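Local atomic coordinates of TRAP dicarboxylate transporter-DctP subunit (PDB entry 4PFI), a protein that probably binds a small organic acid in the periplasm and delivers it to the membrane components of a TRAP transporter. Residues T161-P167 and Q234-A240; N115-L119 and S316-R320; W38-L42 and Y53-F57. All blocks are in the same frame, centred on the assembly; numbering follows the deposited sequence.

Contact 1: residues T161-P167 and Q234-A240; sequences TWTANNP and QNVLTMA. With NA (sodium ion), chain B.
Trp-162 and Thr-238 form a hydrogen-bonded antiparallel pair, which fixes strands 149-164 and 236-239 as neighbours in the mixed sheet of this solute-binding protein; a classic beta bulge ends the pairing. The evidence for the pair is reciprocal: Trp-162 N donates to Thr-238 O at 3.0 Å, and Thr-238 N returns a bond to Trp-162 O. At the bulge Ala-164 O accepts from both Val-236 N and Asn-235 N, which arrive from opposite faces of its carbonyl plane.

One polar side-chain bond accompanies the ladder. The hydroxyl of Thr-163 reaches the amide oxygen of Gln-234, OG1 to OE1 2.6 Å, in the carbonyl plane and on a lone pair. The Gln-234 chain, bent at chi2 (-82°), turns that oxygen toward Thr-163, the two side chains crossing at about a right angle, and Gln-218 also bonds to Thr-163 OG1.

Apolar contacts occupy both faces. Ala-240 CB lies over the six-membered ring of Trp-162, 3.8 Å from its centroid and 17° off the normal, a CH-pi contact. On the other face, Thr-161 CG2 presses against Leu-237 CG at 3.3 Å.

Also at the bulge, a sodium ion ties the 234-235 corner to Gly-298, whose carbonyl oxygen joins two waters in the coordination. From the segment 234-240 the ion takes Gln-234 O at 2.4 Å and Asn-235 OD1 at 2.3 Å.

Contact 2: residues N115-L119 and S316-R320; sequences NLHFL and SLPAR
Arg-320 and His-117 make a nearly straight hydrogen bond across this contact: NH2 donates to the backbone oxygen of His-117 at 3.2 Å, with an N-H...O angle of 165°. The acceptor lies in the guanidinium plane, and the donor lies in the carbonyl plane. The same nitrogen also makes a weak bond to Phe-118 O, so one NH2 serves two successive carbonyls at the edge of the guanidinium.

A bridging water adds a second link. It donates to His-117 O at 2.7 Å and to Ser-316 OG, and accepts from Arg-320 NE at 3.0 Å. His-117 O therefore receives both the arginine and the water, while the serine hydroxyl has a further partner in Arg-313 O and the imidazole ND1 bonds to Tyr-194 OH.

The flat faces of the guanidinium meet leucines. Leu-119 CD1 sits over the centre of one face, 3.8 Å from CZ, and Leu-317 CD2 lies over the opposite face, nearer the rim. The Arg-320 chain is extended from CG to NE (chi3 -164°), which takes its head across to the loop. An alanine here is likely to leave the carbonyls of His-117 and Phe-118 without their arginine donor and the bridging water with one partner fewer.

Further out, Leu-116 CD2 touches Ala-319 CB at 3.7 Å, while the edge of the Phe-118 ring faces Ser-316 OG. The arrangement is a loop-to-helix packing in which the first turn of the C-terminal helix 318-339 holds the 115-119 loop of this family 7 solute-binding protein by its backbone carbonyls.

Contact 3: residues W38-L42 and Y53-F57; sequences WRFAL and YAQQF
Phe-40 and Phe-57 meet because each sends its ring away from its own backbone nitrogen. In Phe-40, CG stands anti to N (chi1 -166°), carrying the ring from strand 37-41 toward the helix; Phe-57 likewise holds CG anti to its N and extends its ring from helix 49-65 back toward the strand.

The resulting aromatic pair is an offset edge-to-face arrangement. The edge of Phe-40 is directed at the face of Phe-57, the planes are 84° apart and the centroids 5.5 Å apart. The closest atoms are Phe-40 CD2 and Phe-57 CD2, at 3.8 Å. Phe-40 CZ also approaches Tyr-53 CE1, 4.5 Å away, an edge-to-edge approach of the two rings at the limit of contact.

On one flank, the far end of the indole takes part: Trp-38 CZ3 lies 4.1 Å from Phe-57 CZ, which sits at the indole edge, near its plane. Here the side chains cross at about a right angle. On the other flank, the methyl of Ala-54 touches Phe-40 of the strand and Leu-42 just beyond its end: Ala-54 CB lies 3.8 Å from Leu-42 CD2 and 4.0 Å from Phe-40 CE2. Phe-40 and Ala-54 are also the residues whose CA atoms come nearest across the segments.

No hydrogen bond crosses the contact, and all six touching residues are buried. Leu-267 and Thr-270 of helix 263-296 also pack on Phe-57, while Phe-98 of strand 96-99 meets the rings of both Phe-40 and Tyr-53. The segments 38-41 and 53-57 run nearly antiparallel, at 167°, and belong to the first two elements of a beta-alpha-beta unit completed by parallel strand 70-74.

Contacts 1 and 2 adjoin, although their centres are 20 Å apart: Ala-240 O lies 4.0 Å from Phe-118 CE1, and Trp-162 CZ2 lies 4.3 Å from His-117 CE1. Phe-191 meets the rings of both Trp-162 and His-117, and Phe-312 packs on both Trp-162 and Phe-118, giving the two contacts a shared aromatic surround. Contact 3 stands apart, with its nearest atoms about 19 Å from contact 1 and about 17 Å from contact 2, across the centre of the chain. Contacts 1 and 3 nevertheless reach the same mixed sheet. The sodium ion belongs to contact 1, and the structure is the open form without solute.

Contact 1: residues T161-P167 and Q234-A240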
# COMPACT_ATOMS: atom_id res chain seq x y z
N THR A 161 -7.94 6.86 -1.04
CA THR A 161 -9.10 7.70 -1.29
C THR A 161 -10.07 7.53 -0.13
O THR A 161 -10.17 6.45 0.45
CB THR A 161 -9.76 7.30 -2.61
OG1 THR A 161 -8.90 7.68 -3.71
CG2 THR A 161 -11.12 7.97 -2.77
N TRP A 162 -10.76 8.60 0.27
CA TRP A 162 -11.63 8.53 1.44
C TRP A 162 -13.10 8.43 0.98
O TRP A 162 -13.48 9.06 -0.00
CB TRP A 162 -11.49 9.80 2.27
CG TRP A 162 -10.13 10.09 2.80
CD1 TRP A 162 -9.09 9.24 2.87
CD2 TRP A 162 -9.68 11.33 3.35
NE1 TRP A 162 -7.99 9.86 3.45
CE2 TRP A 162 -8.34 11.15 3.74
CE3 TRP A 162 -10.27 12.57 3.54
CZ2 TRP A 162 -7.59 12.15 4.32
CZ3 TRP A 162 -9.51 13.58 4.12
CH2 TRP A 162 -8.19 13.36 4.50
N THR A 163 -13.91 7.63 1.67
CA THR A 163 -15.35 7.65 1.47
C THR A 163 -16.05 7.89 2.80
O THR A 163 -15.53 7.57 3.88
CB THR A 163 -15.91 6.32 0.86
OG1 THR A 163 -15.75 5.24 1.78
CG2 THR A 163 -15.20 5.95 -0.38
N ALA A 164 -17.24 8.46 2.70
CA ALA A 164 -18.12 8.67 3.81
C ALA A 164 -19.49 9.08 3.25
O ALA A 164 -19.71 9.08 2.03
CB ALA A 164 -17.57 9.76 4.71
N ASN A 165 -20.40 9.42 4.16
CA ASN A 165 -21.69 9.95 3.76
C ASN A 165 -21.77 11.46 3.87
O ASN A 165 -22.86 12.02 3.95
CB ASN A 165 -22.80 9.23 4.50
CG ASN A 165 -23.10 7.90 3.88
OD1 ASN A 165 -23.04 7.75 2.66
ND2 ASN A 165 -23.38 6.91 4.70
N ASN A 166 -20.61 12.11 3.86
CA ASN A 166 -20.50 13.56 3.75
C ASN A 166 -19.11 13.90 3.25
O ASN A 166 -18.24 13.04 3.26
CB ASN A 166 -20.76 14.24 5.11
CG ASN A 166 -20.02 13.58 6.25
OD1 ASN A 166 -20.52 12.65 6.91
ND2 ASN A 166 -18.80 14.03 6.48
N PRO A 167 -18.90 15.13 2.78
CA PRO A 167 -17.55 15.48 2.31
C PRO A 167 -16.59 15.60 3.48
O PRO A 167 -17.02 15.90 4.58
CB PRO A 167 -17.73 16.83 1.61
CG PRO A 167 -19.24 17.03 1.47
CD PRO A 167 -19.85 16.25 2.62
N GLN A 234 -21.95 4.41 0.14
CA GLN A 234 -21.34 5.68 0.48
C GLN A 234 -21.86 6.76 -0.50
O GLN A 234 -22.41 6.44 -1.56
CB GLN A 234 -19.80 5.59 0.46
CG GLN A 234 -19.13 4.58 1.41
CD GLN A 234 -18.99 5.11 2.84
OE1 GLN A 234 -17.87 5.41 3.31
NE2 GLN A 234 -20.11 5.21 3.55
N ASN A 235 -21.72 8.02 -0.15
CA ASN A 235 -22.23 9.14 -0.95
C ASN A 235 -21.12 10.07 -1.45
O ASN A 235 -21.29 10.76 -2.46
CB ASN A 235 -23.25 9.96 -0.14
CG ASN A 235 -24.64 9.27 -0.08
OD1 ASN A 235 -25.00 8.43 -0.90
ND2 ASN A 235 -25.42 9.68 0.90
N VAL A 236 -19.98 10.09 -0.76
CA VAL A 236 -18.97 11.03 -1.13
C VAL A 236 -17.58 10.39 -1.14
O VAL A 236 -17.13 9.83 -0.15
CB VAL A 236 -18.95 12.27 -0.19
CG1 VAL A 236 -17.89 13.24 -0.64
CG2 VAL A 236 -20.31 12.93 -0.12
N LEU A 237 -16.92 10.47 -2.29
CA LEU A 237 -15.53 10.07 -2.44
C LEU A 237 -14.63 11.31 -2.32
O LEU A 237 -14.68 12.18 -3.19
CB LEU A 237 -15.36 9.44 -3.82
CG LEU A 237 -14.20 8.48 -3.95
CD1 LEU A 237 -14.80 7.11 -3.96
CD2 LEU A 237 -13.43 8.72 -5.22
N THR A 238 -13.86 11.44 -1.24
CA THR A 238 -12.99 12.62 -1.09
C THR A 238 -11.52 12.26 -1.41
O THR A 238 -10.95 11.35 -0.83
CB THR A 238 -13.04 13.25 0.36
OG1 THR A 238 -14.36 13.70 0.67
CG2 THR A 238 -12.11 14.43 0.47
N MSE A 239 -10.91 13.00 -2.33
CA MSE A 239 -9.55 12.72 -2.74
C MSE A 239 -8.66 13.80 -2.13
O MSE A 239 -8.62 14.94 -2.60
CB MSE A 239 -9.50 12.65 -4.27
CG MSE A 239 -10.75 11.84 -4.84
SE MSE A 239 -10.52 11.37 -6.69
CE MSE A 239 -10.28 9.44 -6.54
N ALA A 240 -8.00 13.45 -1.03
CA ALA A 240 -7.13 14.40 -0.34
C ALA A 240 -5.70 14.28 -0.79
O ALA A 240 -4.91 15.15 -0.49
CB ALA A 240 -7.18 14.17 1.15
NA NA B . -24.58 6.88 -2.58
O HOH W 1 -15.96 11.87 1.59
O HOH W 2 -23.88 5.17 -4.27
O HOH W 3 -25.63 5.22 -0.93

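Contact 2: residues N115-L119 and S316-R320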
# COMPACT_ATOMS: atom_id res chain seq x y z
N ASN A 115 2.14 5.09 5.72
CA ASN A 115 0.79 5.53 6.08
C ASN A 115 0.76 6.96 6.67
O ASN A 115 -0.30 7.43 7.04
CB ASN A 115 0.12 4.57 7.07
CG ASN A 115 0.11 3.12 6.60
OD1 ASN A 115 0.27 2.20 7.42
ND2 ASN A 115 -0.09 2.89 5.31
N LEU A 116 1.91 7.63 6.77
CA LEU A 116 1.94 9.03 7.25
C LEU A 116 1.37 9.98 6.18
O LEU A 116 1.71 9.88 5.00
CB LEU A 116 3.36 9.45 7.63
CG LEU A 116 3.89 8.85 8.94
CD1 LEU A 116 5.35 9.16 9.10
CD2 LEU A 116 3.10 9.36 10.15
N HIS A 117 0.52 10.91 6.58
CA HIS A 117 -0.11 11.79 5.60
C HIS A 117 0.85 12.93 5.18
O HIS A 117 1.55 13.46 6.03
CB HIS A 117 -1.42 12.36 6.14
CG HIS A 117 -2.50 11.33 6.33
ND1 HIS A 117 -3.78 11.65 6.68
CD2 HIS A 117 -2.46 9.98 6.19
CE1 HIS A 117 -4.50 10.54 6.77
NE2 HIS A 117 -3.72 9.52 6.49
N PHE A 118 0.85 13.28 3.89
CA PHE A 118 1.57 14.45 3.37
C PHE A 118 3.08 14.38 3.56
O PHE A 118 3.73 15.40 3.69
CB PHE A 118 1.00 15.73 3.99
CG PHE A 118 -0.49 15.86 3.81
CD1 PHE A 118 -1.03 16.12 2.56
CD2 PHE A 118 -1.36 15.68 4.88
CE1 PHE A 118 -2.39 16.20 2.37
CE2 PHE A 118 -2.74 15.77 4.69
CZ PHE A 118 -3.25 16.02 3.43
N LEU A 119 3.65 13.18 3.55
CA LEU A 119 5.06 13.01 3.84
C LEU A 119 5.84 12.79 2.55
O LEU A 119 6.67 13.62 2.17
CB LEU A 119 5.28 11.82 4.77
CG LEU A 119 6.76 11.56 5.12
CD1 LEU A 119 7.17 12.42 6.31
CD2 LEU A 119 6.98 10.10 5.40
N SER A 316 -1.99 16.88 10.74
CA SER A 316 -1.48 15.51 10.64
C SER A 316 -0.19 15.26 11.41
O SER A 316 0.25 14.11 11.55
CB SER A 316 -1.16 15.19 9.18
OG SER A 316 -0.01 15.97 8.77
N LEU A 317 0.44 16.32 11.89
CA LEU A 317 1.80 16.21 12.42
C LEU A 317 1.98 15.18 13.55
O LEU A 317 2.93 14.41 13.54
CB LEU A 317 2.31 17.59 12.83
CG LEU A 317 2.43 18.53 11.62
CD1 LEU A 317 2.79 19.94 12.05
CD2 LEU A 317 3.46 18.00 10.60
N PRO A 318 1.03 15.10 14.49
CA PRO A 318 1.11 14.17 15.62
C PRO A 318 1.28 12.70 15.25
O PRO A 318 1.82 11.96 16.07
CB PRO A 318 -0.24 14.36 16.34
CG PRO A 318 -0.67 15.74 15.98
CD PRO A 318 -0.15 15.98 14.57
N ALA A 319 0.85 12.26 14.07
CA ALA A 319 1.17 10.89 13.65
C ALA A 319 2.68 10.70 13.44
O ALA A 319 3.19 9.59 13.57
CB ALA A 319 0.41 10.51 12.41
N ARG A 320 3.40 11.78 13.12
CA ARG A 320 4.85 11.70 12.94
C ARG A 320 5.52 11.45 14.29
O ARG A 320 6.44 10.65 14.39
CB ARG A 320 5.40 12.97 12.27
CG ARG A 320 5.01 12.99 10.81
CD ARG A 320 5.40 14.25 10.07
NE ARG A 320 4.66 14.34 8.81
CZ ARG A 320 4.98 15.14 7.80
NH1 ARG A 320 6.04 15.94 7.88
NH2 ARG A 320 4.22 15.13 6.70
O HOH W 4 1.79 13.42 8.70

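Contact 3: residues W38-L42 and Y53-F57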
# COMPACT_ATOMS: atom_id res chain seq x y z
N TRP A 38 9.25 -20.67 -9.40
CA TRP A 38 9.23 -19.62 -8.40
C TRP A 38 7.77 -19.40 -8.01
O TRP A 38 6.92 -19.25 -8.88
CB TRP A 38 9.82 -18.32 -8.96
CG TRP A 38 11.31 -18.33 -9.15
CD1 TRP A 38 12.15 -19.39 -8.97
CD2 TRP A 38 12.13 -17.23 -9.54
NE1 TRP A 38 13.45 -19.02 -9.24
CE2 TRP A 38 13.46 -17.70 -9.59
CE3 TRP A 38 11.87 -15.89 -9.87
CZ2 TRP A 38 14.54 -16.88 -9.95
CZ3 TRP A 38 12.94 -15.08 -10.22
CH2 TRP A 38 14.26 -15.58 -10.26
N ARG A 39 7.49 -19.38 -6.71
CA ARG A 39 6.13 -19.20 -6.21
C ARG A 39 5.93 -17.79 -5.67
O ARG A 39 6.61 -17.38 -4.72
CB ARG A 39 5.86 -20.20 -5.08
CG ARG A 39 6.10 -21.63 -5.48
CD ARG A 39 6.29 -22.51 -4.25
NE ARG A 39 5.15 -22.48 -3.34
CZ ARG A 39 3.98 -23.07 -3.57
NH1 ARG A 39 3.80 -23.75 -4.70
NH2 ARG A 39 2.99 -22.99 -2.68
N PHE A 40 4.98 -17.06 -6.26
CA PHE A 40 4.76 -15.65 -5.99
C PHE A 40 3.35 -15.42 -5.42
O PHE A 40 2.37 -15.49 -6.15
CB PHE A 40 4.91 -14.86 -7.30
CG PHE A 40 5.05 -13.36 -7.12
CD1 PHE A 40 4.74 -12.75 -5.92
CD2 PHE A 40 5.48 -12.56 -8.17
CE1 PHE A 40 4.88 -11.38 -5.77
CE2 PHE A 40 5.62 -11.20 -8.03
CZ PHE A 40 5.31 -10.61 -6.83
N ALA A 41 3.25 -15.14 -4.13
CA ALA A 41 1.95 -14.98 -3.48
C ALA A 41 1.48 -13.51 -3.46
O ALA A 41 2.27 -12.60 -3.24
CB ALA A 41 2.01 -15.52 -2.06
N LEU A 42 0.19 -13.29 -3.67
CA LEU A 42 -0.36 -11.93 -3.65
C LEU A 42 -1.35 -11.75 -2.50
O LEU A 42 -2.07 -12.69 -2.16
CB LEU A 42 -1.11 -11.67 -4.95
CG LEU A 42 -0.43 -12.07 -6.24
CD1 LEU A 42 -1.38 -11.77 -7.35
CD2 LEU A 42 0.87 -11.32 -6.43
N TYR A 53 0.89 -6.59 -11.92
CA TYR A 53 2.34 -6.51 -11.72
C TYR A 53 2.93 -7.91 -11.83
O TYR A 53 3.90 -8.14 -12.57
CB TYR A 53 2.65 -5.93 -10.35
CG TYR A 53 4.12 -5.83 -9.98
CD1 TYR A 53 4.82 -6.91 -9.43
CD2 TYR A 53 4.81 -4.63 -10.15
CE1 TYR A 53 6.16 -6.81 -9.08
CE2 TYR A 53 6.16 -4.52 -9.80
CZ TYR A 53 6.82 -5.61 -9.26
OH TYR A 53 8.15 -5.48 -8.92
N ALA A 54 2.35 -8.84 -11.10
CA ALA A 54 2.87 -10.19 -11.06
C ALA A 54 2.83 -10.86 -12.45
O ALA A 54 3.76 -11.59 -12.82
CB ALA A 54 2.16 -11.02 -10.03
N GLN A 55 1.77 -10.60 -13.22
CA GLN A 55 1.69 -11.14 -14.57
C GLN A 55 2.85 -10.65 -15.42
O GLN A 55 3.42 -11.41 -16.18
CB GLN A 55 0.41 -10.72 -15.25
CG GLN A 55 -0.77 -11.56 -14.93
CD GLN A 55 -2.05 -10.90 -15.41
OE1 GLN A 55 -3.00 -10.73 -14.64
NE2 GLN A 55 -2.06 -10.47 -16.67
N GLN A 56 3.16 -9.37 -15.31
CA GLN A 56 4.28 -8.79 -16.01
C GLN A 56 5.61 -9.37 -15.53
O GLN A 56 6.54 -9.57 -16.33
CB GLN A 56 4.30 -7.29 -15.80
CG GLN A 56 3.14 -6.58 -16.44
CD GLN A 56 3.37 -6.41 -17.92
OE1 GLN A 56 2.77 -7.11 -18.73
NE2 GLN A 56 4.28 -5.50 -18.29
N PHE A 57 5.71 -9.63 -14.23
CA PHE A 57 6.93 -10.21 -13.66
C PHE A 57 7.12 -11.63 -14.20
O PHE A 57 8.24 -12.03 -14.51
CB PHE A 57 6.84 -10.25 -12.14
CG PHE A 57 8.02 -10.90 -11.46
CD1 PHE A 57 9.19 -10.18 -11.23
CD2 PHE A 57 7.95 -12.21 -11.03
CE1 PHE A 57 10.28 -10.76 -10.59
CE2 PHE A 57 9.04 -12.81 -10.39
CZ PHE A 57 10.20 -12.09 -10.17